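Local coordinates for Alpha/beta hydrolase (Enterobacter asburiae, PDB 6KMO), which probably hydrolyses carboxylic ester bonds, as an esterase or lipase of the alpha/beta-hydrolase fold, at residues K45-M50 with M234-D239; P100-F105 with S129-V134; G61-A66 with L311-S316. The protein carries 2 engineered substitutions. All coordinates share one frame; numbering follows the deposited sequence.

How the interactions relate
Along the chain the segments come in the order 45-50, 61-66, 100-105, 129-134, 234-239 and 311-316. Interactions 1 and 3 therefore cross, and interaction 2 is nested inside both of their loops. Interaction 2 lies within the mixed central sheet, while the other two fasten the N-terminal region at two places to later parts of the chain, around the core set by that sheet. Helix 52-63 links these two: its side touches Met47 of interaction 1 and its C-terminal end enters interaction 3, their centres about 21 Å apart. Helix 115-129 likewise borders interactions 2 and 3. Interactions 1 and 2 lie on opposite sides of the chain's centre, about 31 Å apart between centres.

Interaction 1. Residues K45-M50 with M234-D239; sequences KPMEQM and MKWFWD
Glu48, in the 3-10 turn 47-49, comes closest to helix 231-241 at Trp236, the two CA atoms lying 5.8 Å apart. The contact is built on the indole. With chi1 at -174°, the indole of Trp236 swings out opposite its own backbone N and lays one face against the turn. Glu48 presents its backbone to that face: its CA stands 3.9 Å from the centroid of the five-membered ring, close to the ring normal, a CH-pi contact. Its CB continues the packing onto the root of the indole, 3.7 Å from CB of Trp236. The carbonyl oxygen atoms of Met47 and Glu48 lie over the same face. Although O of Glu48 is 3.6 Å from NE1 of Trp236, it sits above the ring, and the pair is not a hydrogen bond. A third carbonyl, O of Met50, approaches the six-membered ring obliquely, 3.5 Å from CZ2 of Trp236.

Met47 extends past the far rim of the indole and crosses it at about a right angle, with its CG 3.9 Å from CZ3 of Trp236. Its chain stays extended through chi1 and chi2, and this reach delivers the sulfur to the next aromatic residue. SD of Met47 approaches the Phe237 ring obliquely, 4.0 Å from CZ of Phe237, in a Met-aromatic contact. The Glu48 carboxylate, by contrast, is directed off Trp236, and the side chain packs on Asn232 and Met233 earlier in the same helix.

Helix 52-63 flanks the contact, with Ala55 touching both Met47 and Trp236, and Val58 touching Met47 and Met50; Leu112 is a further neighbour of Met47. The loop between helices 30-41 and 52-63 is thus packed jointly against helix 231-241 and the first half of helix 52-63.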
loop_
_atom_site.group_PDB
_atom_site.type_symbol
_atom_site.label_atom_id
_atom_site.label_comp_id
_atom_site.label_asym_id
_atom_site.label_seq_id
_atom_site.Cartn_x
_atom_site.Cartn_y
_atom_site.Cartn_z
ATOM N N LYS A 45 17.646 27.650 -12.780
ATOM C CA LYS A 45 16.680 28.460 -12.078
ATOM C C LYS A 45 15.444 27.637 -11.736
ATOM O O LYS A 45 15.246 26.530 -12.249
ATOM C CB LYS A 45 16.309 29.678 -12.906
ATOM C CG LYS A 45 15.608 29.371 -14.200
ATOM C CD LYS A 45 15.444 30.661 -14.983
ATOM C CE LYS A 45 14.883 30.428 -16.346
ATOM N NZ LYS A 45 14.893 31.699 -17.132
ATOM N N PRO A 46 14.622 28.149 -10.829
ATOM C CA PRO A 46 13.391 27.441 -10.466
ATOM C C PRO A 46 12.483 27.270 -11.671
ATOM O O PRO A 46 12.392 28.138 -12.542
ATOM C CB PRO A 46 12.758 28.350 -9.408
ATOM C CG PRO A 46 13.893 29.188 -8.876
ATOM C CD PRO A 46 14.799 29.388 -10.046
ATOM N N MET A 47 11.779 26.129 -11.700
ATOM C CA MET A 47 10.943 25.805 -12.851
ATOM C C MET A 47 9.918 26.899 -13.129
ATOM O O MET A 47 9.630 27.196 -14.290
ATOM C CB MET A 47 10.236 24.462 -12.654
ATOM C CG MET A 47 9.308 24.103 -13.838
ATOM S SD MET A 47 8.539 22.423 -13.761
ATOM C CE MET A 47 9.969 21.452 -14.237
ATOM N N GLU A 48 9.346 27.499 -12.077
ATOM C CA GLU A 48 8.312 28.508 -12.280
ATOM C C GLU A 48 8.833 29.764 -12.962
ATOM O O GLU A 48 8.017 30.614 -13.348
ATOM C CB GLU A 48 7.597 28.834 -10.969
ATOM C CG GLU A 48 8.415 29.592 -9.923
ATOM C CD GLU A 48 9.287 28.732 -9.017
ATOM O OE1 GLU A 48 9.371 27.499 -9.230
ATOM O OE2 GLU A 48 9.884 29.291 -8.074
ATOM N N GLN A 49 10.144 29.906 -13.124
ATOM C CA GLN A 49 10.732 31.012 -13.878
ATOM C C GLN A 49 11.043 30.637 -15.319
ATOM O O GLN A 49 11.561 31.474 -16.075
ATOM C CB GLN A 49 12.004 31.500 -13.179
ATOM C CG GLN A 49 11.739 32.126 -11.824
ATOM C CD GLN A 49 13.009 32.521 -11.104
ATOM O OE1 GLN A 49 14.066 32.688 -11.720
ATOM N NE2 GLN A 49 12.917 32.644 -9.796
ATOM N N MET A 50 10.737 29.406 -15.727
ATOM C CA MET A 50 11.014 28.940 -17.077
ATOM C C MET A 50 9.818 29.191 -17.991
ATOM O O MET A 50 8.684 29.378 -17.543
ATOM C CB MET A 50 11.298 27.433 -17.062
ATOM C CG MET A 50 12.565 27.018 -16.347
ATOM S SD MET A 50 12.819 25.190 -16.335
ATOM C CE MET A 50 14.269 25.116 -15.291
ATOM N N MET A 234 3.630 24.216 -7.775
ATOM C CA MET A 234 2.198 23.949 -7.753
ATOM C C MET A 234 1.392 25.211 -8.040
ATOM O O MET A 234 0.388 25.166 -8.766
ATOM C CB MET A 234 1.778 23.332 -6.422
ATOM C CG MET A 234 2.033 21.819 -6.314
ATOM S SD MET A 234 1.334 20.742 -7.680
ATOM C CE MET A 234 -0.372 21.454 -7.791
ATOM N N LYS A 235 1.808 26.350 -7.479
ATOM C CA LYS A 235 1.102 27.598 -7.753
ATOM C C LYS A 235 1.199 27.968 -9.227
ATOM O O LYS A 235 0.213 28.425 -9.829
ATOM C CB LYS A 235 1.657 28.722 -6.880
ATOM C CG LYS A 235 1.287 28.602 -5.416
ATOM C CD LYS A 235 1.922 29.718 -4.585
ATOM C CE LYS A 235 1.482 29.631 -3.148
ATOM N NZ LYS A 235 2.097 30.716 -2.307
ATOM N N TRP A 236 2.372 27.753 -9.828
ATOM C CA TRP A 236 2.582 28.036 -11.246
ATOM C C TRP A 236 1.730 27.120 -12.117
ATOM O O TRP A 236 1.137 27.551 -13.114
ATOM C CB TRP A 236 4.067 27.880 -11.573
ATOM C CG TRP A 236 4.482 28.273 -12.943
ATOM C CD1 TRP A 236 4.440 29.522 -13.493
ATOM C CD2 TRP A 236 5.054 27.423 -13.941
ATOM N NE1 TRP A 236 4.929 29.496 -14.768
ATOM C CE2 TRP A 236 5.318 28.216 -15.070
ATOM C CE3 TRP A 236 5.368 26.058 -13.989
ATOM C CZ2 TRP A 236 5.881 27.706 -16.224
ATOM C CZ3 TRP A 236 5.919 25.558 -15.148
ATOM C CH2 TRP A 236 6.173 26.377 -16.243
ATOM N N PHE A 237 1.697 25.835 -11.790
ATOM C CA PHE A 237 0.874 24.902 -12.548
ATOM C C PHE A 237 -0.589 25.322 -12.509
ATOM O O PHE A 237 -1.247 25.429 -13.553
ATOM C CB PHE A 237 1.039 23.493 -11.978
ATOM C CG PHE A 237 2.408 22.860 -12.179
ATOM C CD1 PHE A 237 3.176 23.085 -13.315
ATOM C CD2 PHE A 237 2.896 21.981 -11.224
ATOM C CE1 PHE A 237 4.404 22.471 -13.478
ATOM C CE2 PHE A 237 4.120 21.345 -11.387
ATOM C CZ PHE A 237 4.875 21.593 -12.514
ATOM N N TRP A 238 -1.115 25.584 -11.312
ATOM C CA TRP A 238 -2.492 26.042 -11.189
ATOM C C TRP A 238 -2.720 27.336 -11.962
ATOM O O TRP A 238 -3.768 27.508 -12.595
ATOM C CB TRP A 238 -2.856 26.198 -9.713
ATOM C CG TRP A 238 -3.401 24.975 -9.077
ATOM C CD1 TRP A 238 -2.775 24.162 -8.172
ATOM C CD2 TRP A 238 -4.702 24.416 -9.292
ATOM N NE1 TRP A 238 -3.614 23.119 -7.819
ATOM C CE2 TRP A 238 -4.805 23.263 -8.478
ATOM C CE3 TRP A 238 -5.790 24.780 -10.091
ATOM C CZ2 TRP A 238 -5.953 22.476 -8.444
ATOM C CZ3 TRP A 238 -6.934 23.991 -10.057
ATOM C CH2 TRP A 238 -7.005 22.852 -9.236
ATOM N N ASP A 239 -1.758 28.270 -11.909
ATOM C CA ASP A 239 -1.943 29.548 -12.585
ATOM C C ASP A 239 -2.001 29.377 -14.099
ATOM O O ASP A 239 -2.738 30.095 -14.776
ATOM C CB ASP A 239 -0.823 30.521 -12.219
ATOM C CG ASP A 239 -0.947 31.088 -10.809
ATOM O OD1 ASP A 239 -1.997 30.935 -10.149
ATOM O OD2 ASP A 239 0.034 31.713 -10.353
#

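Interaction 2. Residues P100-F105 with S129-V134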
loop_
_atom_site.group_PDB
_atom_site.type_symbol
_atom_site.label_atom_id
_atom_site.label_comp_id
_atom_site.label_asym_id
_atom_site.label_seq_id
_atom_site.Cartn_x
_atom_site.Cartn_y
_atom_site.Cartn_z
ATOM N N PRO A 100 -10.039 -6.031 -20.517
ATOM C CA PRO A 100 -10.543 -4.823 -19.866
ATOM C C PRO A 100 -9.496 -3.734 -19.996
ATOM O O PRO A 100 -8.358 -3.971 -20.397
ATOM C CB PRO A 100 -10.720 -5.260 -18.413
ATOM C CG PRO A 100 -9.628 -6.237 -18.213
ATOM C CD PRO A 100 -9.445 -6.964 -19.542
ATOM N N ALA A 101 -9.890 -2.515 -19.644
ATOM C CA ALA A 101 -9.006 -1.381 -19.861
ATOM C C ALA A 101 -9.103 -0.375 -18.726
ATOM O O ALA A 101 -10.075 -0.340 -17.949
ATOM C CB ALA A 101 -9.316 -0.676 -21.189
ATOM N N PHE A 102 -8.083 0.479 -18.667
ATOM C CA PHE A 102 -8.139 1.694 -17.875
ATOM C C PHE A 102 -7.703 2.874 -18.730
ATOM O O PHE A 102 -6.727 2.783 -19.484
ATOM C CB PHE A 102 -7.320 1.634 -16.569
ATOM C CG PHE A 102 -5.870 1.305 -16.736
ATOM C CD1 PHE A 102 -4.905 2.295 -16.761
ATOM C CD2 PHE A 102 -5.454 -0.013 -16.782
ATOM C CE1 PHE A 102 -3.569 1.978 -16.861
ATOM C CE2 PHE A 102 -4.112 -0.335 -16.878
ATOM C CZ PHE A 102 -3.168 0.661 -16.935
ATOM N N MET A 103 -8.414 3.981 -18.609
ATOM C CA MET A 103 -7.924 5.244 -19.143
ATOM C C MET A 103 -6.719 5.660 -18.312
ATOM O O MET A 103 -6.654 5.386 -17.106
ATOM C CB MET A 103 -9.008 6.316 -19.063
ATOM C CG MET A 103 -10.363 5.885 -19.634
ATOM S SD MET A 103 -10.392 5.284 -21.409
ATOM C CE MET A 103 -9.750 6.794 -22.216
ATOM N N PHE A 104 -5.751 6.301 -18.964
ATOM C CA PHE A 104 -4.563 6.787 -18.281
ATOM C C PHE A 104 -4.397 8.278 -18.527
ATOM O O PHE A 104 -4.216 8.705 -19.675
ATOM C CB PHE A 104 -3.275 6.045 -18.643
ATOM C CG PHE A 104 -2.134 6.485 -17.772
ATOM C CD1 PHE A 104 -1.927 5.908 -16.535
ATOM C CD2 PHE A 104 -1.360 7.574 -18.134
ATOM C CE1 PHE A 104 -0.938 6.372 -15.692
ATOM C CE2 PHE A 104 -0.386 8.052 -17.303
ATOM C CZ PHE A 104 -0.165 7.450 -16.073
ATOM N N PHE A 105 -4.447 9.059 -17.440
ATOM C CA PHE A 105 -4.340 10.510 -17.451
ATOM C C PHE A 105 -2.989 10.874 -16.850
ATOM O O PHE A 105 -2.748 10.653 -15.661
ATOM C CB PHE A 105 -5.511 11.110 -16.671
ATOM C CG PHE A 105 -6.859 10.638 -17.147
ATOM C CD1 PHE A 105 -7.158 10.568 -18.500
ATOM C CD2 PHE A 105 -7.830 10.280 -16.244
ATOM C CE1 PHE A 105 -8.399 10.128 -18.934
ATOM C CE2 PHE A 105 -9.073 9.848 -16.674
ATOM C CZ PHE A 105 -9.350 9.765 -18.039
ATOM N N SER A 129 -1.384 -5.212 -13.954
ATOM C CA SER A 129 -2.830 -5.378 -13.932
ATOM C C SER A 129 -3.351 -6.361 -14.971
ATOM O O SER A 129 -4.468 -6.878 -14.801
ATOM C CB SER A 129 -3.526 -4.031 -14.173
ATOM O OG SER A 129 -3.310 -3.585 -15.509
ATOM N N GLY A 130 -2.595 -6.617 -16.032
ATOM C CA GLY A 130 -3.086 -7.390 -17.161
ATOM C C GLY A 130 -4.063 -6.675 -18.058
ATOM O O GLY A 130 -4.605 -7.300 -18.985
ATOM N N ALA A 131 -4.342 -5.405 -17.817
ATOM C CA ALA A 131 -5.351 -4.639 -18.526
ATOM C C ALA A 131 -4.688 -3.713 -19.536
ATOM O O ALA A 131 -3.520 -3.347 -19.402
ATOM C CB ALA A 131 -6.187 -3.819 -17.545
ATOM N N ALA A 132 -5.446 -3.322 -20.553
ATOM C CA ALA A 132 -4.968 -2.331 -21.498
ATOM C C ALA A 132 -5.072 -0.929 -20.918
ATOM O O ALA A 132 -6.054 -0.594 -20.251
ATOM C CB ALA A 132 -5.789 -2.380 -22.788
ATOM N N ALA A 133 -4.056 -0.115 -21.170
ATOM C CA ALA A 133 -4.093 1.306 -20.848
ATOM C C ALA A 133 -4.439 2.112 -22.087
ATOM O O ALA A 133 -3.909 1.856 -23.173
ATOM C CB ALA A 133 -2.737 1.784 -20.324
ATOM N N VAL A 134 -5.290 3.107 -21.922
ATOM C CA VAL A 134 -5.635 4.040 -22.989
ATOM C C VAL A 134 -5.205 5.431 -22.533
ATOM O O VAL A 134 -5.944 6.139 -21.831
ATOM C CB VAL A 134 -7.118 3.998 -23.362
ATOM C CG1 VAL A 134 -7.398 4.921 -24.544
ATOM C CG2 VAL A 134 -7.548 2.560 -23.651
#
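Phe102 takes the sterically tight chi1 of 56°, with CG between its backbone N and carbonyl carbon, and this turns its ring back over the neighbouring strand. The ring covers Ala133, whose CA lies 4.0 Å above the plane over its centre; CB of Ala133 is 3.6 Å from CE1 of Phe102. CB of Ala131 comes in at the ring edge, and OG of Ser129 approaches obliquely, 3.6 Å from CE2 of Phe102. That hydroxyl accepts from the backbone N of Ala131, closing an ST turn, and is also hydrogen-bonded to O of Leu125.

On the other face of the sheet Met103, bent at chi2 and chi3, lies alongside Val134 and points the same way, CE of Met103 reaching CG1 of Val134 at 3.8 Å. Ala101 and Ala132 continue this apolar row. Four hydrogen bonds join the parallel backbones. N of Phe102 gives to O of Ala132 at 2.8 Å. O of Pro100 accepts from N of Ala132, O of Phe102 accepts from N of Val134, and N of Phe104 gives to O of Val134. O of Ala131, buried here, has no partner in the model.

Strand 99-105 also bonds to strand 174-179. With helix 115-129 between them, strands 99-105 and 132-136 form a beta-alpha-beta crossover, a recurring unit of the alpha/beta-hydrolase sheet.

Interaction 3. Residues G61-A66 with L311-S316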
loop_
_atom_site.group_PDB
_atom_site.type_symbol
_atom_site.label_atom_id
_atom_site.label_comp_id
_atom_site.label_asym_id
_atom_site.label_seq_id
_atom_site.Cartn_x
_atom_site.Cartn_y
_atom_site.Cartn_z
ATOM N N GLY A 61 13.844 15.255 -20.402
ATOM C CA GLY A 61 15.203 14.757 -20.214
ATOM C C GLY A 61 15.359 13.847 -19.009
ATOM O O GLY A 61 16.125 12.883 -19.044
ATOM N N ALA A 62 14.646 14.144 -17.921
ATOM C CA ALA A 62 14.707 13.281 -16.757
ATOM C C ALA A 62 14.245 11.876 -17.096
ATOM O O ALA A 62 14.754 10.900 -16.526
ATOM C CB ALA A 62 13.828 13.850 -15.646
ATOM N N GLN A 63 13.298 11.749 -18.020
ATOM C CA GLN A 63 12.665 10.477 -18.324
ATOM C C GLN A 63 13.300 9.767 -19.510
ATOM O O GLN A 63 13.123 8.552 -19.664
ATOM C CB GLN A 63 11.172 10.708 -18.620
ATOM C CG GLN A 63 10.388 11.270 -17.446
ATOM C CD GLN A 63 10.410 10.352 -16.268
ATOM O OE1 GLN A 63 11.364 10.312 -15.495
ATOM N NE2 GLN A 63 9.363 9.561 -16.141
ATOM N N GLN A 64 14.055 10.486 -20.330
ATOM C CA GLN A 64 14.581 9.928 -21.562
ATOM C C GLN A 64 15.591 8.823 -21.284
ATOM O O GLN A 64 16.333 8.849 -20.305
ATOM C CB GLN A 64 15.245 11.054 -22.360
ATOM C CG GLN A 64 15.731 10.657 -23.755
ATOM C CD GLN A 64 17.107 10.020 -23.758
ATOM O OE1 GLN A 64 17.920 10.202 -22.840
ATOM N NE2 GLN A 64 17.361 9.234 -24.804
ATOM N N GLY A 65 15.587 7.833 -22.165
ATOM C CA GLY A 65 16.642 6.832 -22.157
ATOM C C GLY A 65 16.457 5.722 -21.162
ATOM O O GLY A 65 17.405 4.987 -20.877
ATOM N N ALA A 66 15.260 5.570 -20.615
ATOM C CA ALA A 66 15.000 4.566 -19.602
ATOM C C ALA A 66 14.719 3.221 -20.257
ATOM O O ALA A 66 14.158 3.141 -21.349
ATOM C CB ALA A 66 13.785 4.985 -18.773
ATOM N N LEU A 311 6.538 7.732 -11.154
ATOM C CA LEU A 311 6.767 8.247 -12.497
ATOM C C LEU A 311 8.248 8.346 -12.832
ATOM O O LEU A 311 8.667 7.916 -13.905
ATOM C CB LEU A 311 6.156 9.651 -12.636
ATOM C CG LEU A 311 6.516 10.407 -13.917
ATOM C CD1 LEU A 311 5.905 9.705 -15.120
ATOM C CD2 LEU A 311 6.069 11.857 -13.863
ATOM N N LEU A 312 9.031 8.942 -11.944
ATOM C CA LEU A 312 10.386 9.367 -12.290
ATOM C C LEU A 312 11.258 8.170 -12.618
ATOM O O LEU A 312 11.498 7.300 -11.778
ATOM C CB LEU A 312 10.976 10.180 -11.134
ATOM C CG LEU A 312 10.260 11.506 -10.889
ATOM C CD1 LEU A 312 10.641 12.137 -9.544
ATOM C CD2 LEU A 312 10.485 12.509 -12.025
ATOM N N ASN A 313 11.752 8.116 -13.852
ATOM C CA ASN A 313 12.494 6.935 -14.259
ATOM C C ASN A 313 13.775 6.715 -13.468
ATOM O O ASN A 313 14.116 5.543 -13.260
ATOM C CB ASN A 313 12.707 6.956 -15.773
ATOM C CG ASN A 313 11.423 6.728 -16.528
ATOM O OD1 ASN A 313 10.457 6.199 -15.982
ATOM N ND2 ASN A 313 11.382 7.146 -17.772
ATOM N N PRO A 314 14.483 7.737 -12.980
ATOM C CA PRO A 314 15.641 7.453 -12.110
ATOM C C PRO A 314 15.278 6.719 -10.831
ATOM O O PRO A 314 16.178 6.165 -10.180
ATOM C CB PRO A 314 16.230 8.839 -11.839
ATOM C CG PRO A 314 15.847 9.621 -13.079
ATOM C CD PRO A 314 14.441 9.147 -13.399
ATOM N N LEU A 315 13.995 6.682 -10.451
ATOM C CA LEU A 315 13.553 5.957 -9.264
ATOM C C LEU A 315 12.894 4.618 -9.587
ATOM O O LEU A 315 12.352 3.970 -8.684
ATOM C CB LEU A 315 12.596 6.822 -8.442
ATOM C CG LEU A 315 13.229 8.063 -7.811
ATOM C CD1 LEU A 315 12.156 8.877 -7.129
ATOM C CD2 LEU A 315 14.319 7.678 -6.826
ATOM N N SER A 316 12.962 4.155 -10.832
ATOM C CA SER A 316 12.215 2.976 -11.237
ATOM C C SER A 316 12.755 1.690 -10.653
ATOM O O SER A 316 12.065 0.668 -10.729
ATOM C CB SER A 316 12.174 2.873 -12.770
ATOM O OG SER A 316 13.444 2.549 -13.286
#
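Gln63 and Asn313 send their side chains across one another at about a right angle, yet their amide groups end up stacked, with planes only 20° apart. Each amide bonds to the backbone of the other residue, and that of Gln63 also to Leu311. Gln63 bends at chi2 (-61°), turning its amide along the 311-313 backbone, where it both accepts and donates: OE1 of Gln63 takes an almost straight bond from N of Asn313 at 2.8 Å, and NE2 of Gln63 gives to O of Leu311 at 2.9 Å. The latter donor stands above the carbonyl plane of Leu311, while the oxygen stays near the plane of the Gln63 amide. NE2 also bonds to O of Thr117, and these three backbone partners together fix the rotation of the buried amide.

Asn313 answers in the other direction. Its ND2 gives to O of Gln63 at 2.9 Å, in the carbonyl plane and on a lone pair, and its OD1 is held by NH1 of Arg120. The methyl of Ala66 closes against the Asn313 amide, CB lying 3.4 Å from ND2, and CD of Pro314 rests 3.6 Å from O of Ala62.

Gln63 is the last residue of helix 52-63 and opens the type II beta turn 63-66. The reciprocal side-chain-to-backbone bonds therefore clasp a helix C-terminus and its turn to the loop before helix 319-335, while Thr117 and Arg120 bring in helix 115-129 of the alpha/beta-hydrolase fold.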